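Local coordinates for protein acyltransferase (Streptococcus pneumoniae, PDB 5UG1) that is the C-terminal catalytic domain of peptidoglycan O-acetyltransferase A, which transfers acetyl groups onto cell-wall peptidoglycan, at residues H86-T91 with A165-T170. Numbering follows the deposited sequence.
Sequences HMILVT and ATALQT
Ile88 in strand 86-90 faces Ala167 on helix 150-171, with their CA atoms 7.1 Å apart, the closest CA approach between the two segments. The strand is the fourth of a five-stranded parallel sheet, flanked by strands 57-61 and 122-125, and the last long helix of the domain packs on the face toward which Ile88 turns. Met87 and Leu89 project to the other side, where Leu89 meets Met112 of helix 102-118.

From the strand, Ile88 does all the touching, using both branches. With chi1 at -68°, CG2 is anti to the backbone N, and this methyl meets Ala167 CB at 3.9 Å. The longer branch, extended through chi2, brings CD1 up against the helix, 3.9 Å from Ala167 C and 3.5 Å from Leu168 CD2. Leu168 starts out pointing away from the strand, yet its CD2 methyl swings back to meet that CD1; the two side chains cross at about a right angle. Ala167 also rests on Ala125 of strand 122-125, while Leu168 reaches Thr57 and Leu25.

No hydrogen bond links the two segments. Aliphatic carbon packing joins helix to sheet here, at the interface between the sheet and one of its covering helices in an atypical alpha/beta hydrolase fold, and the short side chain of Ala167 is consistent with the close approach of Ile88 CD1 to the helix backbone.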
loop_
_atom_site.group_PDB
_atom_site.type_symbol
_atom_site.label_atom_id
_atom_site.label_comp_id
_atom_site.label_asym_id
_atom_site.label_seq_id
_atom_site.Cartn_x
_atom_site.Cartn_y
_atom_site.Cartn_z
ATOM N N HIS A 86 2.780 0.832 13.747
ATOM C CA HIS A 86 2.080 1.826 12.954
ATOM C C HIS A 86 1.883 1.240 11.565
ATOM O O HIS A 86 2.738 0.505 11.066
ATOM C CB HIS A 86 2.857 3.142 12.872
ATOM C CG HIS A 86 2.044 4.290 12.347
ATOM N ND1 HIS A 86 1.460 5.230 13.170
ATOM C CD2 HIS A 86 1.726 4.651 11.080
ATOM C CE1 HIS A 86 0.815 6.119 12.432
ATOM N NE2 HIS A 86 0.959 5.790 11.161
ATOM N N MET A 87 0.756 1.551 10.948
ATOM C CA MET A 87 0.359 0.917 9.702
ATOM C C MET A 87 0.124 1.985 8.653
ATOM O O MET A 87 -0.501 3.007 8.933
ATOM C CB MET A 87 -0.907 0.082 9.905
ATOM C CG MET A 87 -1.369 -0.721 8.726
ATOM S SD MET A 87 -2.947 -1.515 9.139
ATOM C CE MET A 87 -2.571 -3.148 8.547
ATOM N N ILE A 88 0.629 1.750 7.448
ATOM C CA ILE A 88 0.399 2.639 6.313
ATOM C C ILE A 88 -0.413 1.890 5.262
ATOM O O ILE A 88 -0.060 0.767 4.886
ATOM C CB ILE A 88 1.729 3.151 5.749
ATOM C CG1 ILE A 88 2.361 4.078 6.777
ATOM C CG2 ILE A 88 1.537 3.854 4.423
ATOM C CD1 ILE A 88 3.651 4.552 6.357
ATOM N N LEU A 89 -1.504 2.503 4.799
ATOM C CA LEU A 89 -2.374 1.897 3.796
ATOM C C LEU A 89 -2.150 2.585 2.453
ATOM O O LEU A 89 -2.302 3.811 2.347
ATOM C CB LEU A 89 -3.841 2.000 4.222
ATOM C CG LEU A 89 -4.161 1.523 5.641
ATOM C CD1 LEU A 89 -5.614 1.817 5.992
ATOM C CD2 LEU A 89 -3.848 0.039 5.817
ATOM N N VAL A 90 -1.804 1.803 1.425
ATOM C CA VAL A 90 -1.593 2.329 0.079
ATOM C C VAL A 90 -2.866 2.087 -0.734
ATOM O O VAL A 90 -3.225 0.937 -1.022
ATOM C CB VAL A 90 -0.371 1.695 -0.591
ATOM C CG1 VAL A 90 0.123 2.599 -1.727
ATOM C CG2 VAL A 90 0.737 1.463 0.423
ATOM N N THR A 91 -3.554 3.169 -1.111
ATOM C CA THR A 91 -4.825 3.034 -1.805
ATOM C C THR A 91 -4.600 2.462 -3.204
ATOM O O THR A 91 -3.564 2.715 -3.827
ATOM C CB THR A 91 -5.550 4.377 -1.908
ATOM O OG1 THR A 91 -4.687 5.353 -2.510
ATOM C CG2 THR A 91 -6.040 4.873 -0.514
ATOM N N ALA A 165 7.150 6.937 0.777
ATOM C CA ALA A 165 8.132 7.652 1.588
ATOM C C ALA A 165 7.496 8.843 2.293
ATOM O O ALA A 165 7.757 9.088 3.479
ATOM C CB ALA A 165 9.307 8.116 0.724
ATOM N N THR A 166 6.640 9.585 1.591
ATOM C CA THR A 166 6.009 10.745 2.212
ATOM C C THR A 166 5.085 10.332 3.351
ATOM O O THR A 166 5.042 10.999 4.384
ATOM C CB THR A 166 5.260 11.550 1.157
ATOM O OG1 THR A 166 6.212 12.104 0.246
ATOM C CG2 THR A 166 4.482 12.687 1.798
ATOM N N ALA A 167 4.349 9.227 3.189
ATOM C CA ALA A 167 3.521 8.715 4.279
ATOM C C ALA A 167 4.369 8.276 5.476
ATOM O O ALA A 167 4.009 8.539 6.628
ATOM C CB ALA A 167 2.663 7.553 3.779
ATOM N N LEU A 168 5.489 7.594 5.226
ATOM C CA LEU A 168 6.369 7.211 6.327
ATOM C C LEU A 168 6.886 8.434 7.069
ATOM O O LEU A 168 6.956 8.437 8.303
ATOM C CB LEU A 168 7.535 6.376 5.807
ATOM C CG LEU A 168 7.164 4.959 5.383
ATOM C CD1 LEU A 168 8.162 4.419 4.392
ATOM C CD2 LEU A 168 7.129 4.074 6.598
ATOM N N GLN A 169 7.257 9.485 6.339
ATOM C CA GLN A 169 7.689 10.705 7.016
ATOM C C GLN A 169 6.551 11.299 7.830
ATOM O O GLN A 169 6.754 11.735 8.965
ATOM C CB GLN A 169 8.218 11.724 6.007
ATOM C CG GLN A 169 9.490 11.291 5.324
ATOM C CD GLN A 169 10.161 12.428 4.580
ATOM O OE1 GLN A 169 9.722 12.825 3.495
ATOM N NE2 GLN A 169 11.230 12.966 5.165
ATOM N N THR A 170 5.340 11.312 7.260
ATOM C CA THR A 170 4.165 11.766 7.999
ATOM C C THR A 170 3.963 10.950 9.269
ATOM O O THR A 170 3.675 11.507 10.336
ATOM C CB THR A 170 2.920 11.668 7.113
ATOM O OG1 THR A 170 3.054 12.531 5.975
ATOM C CG2 THR A 170 1.663 12.031 7.902
#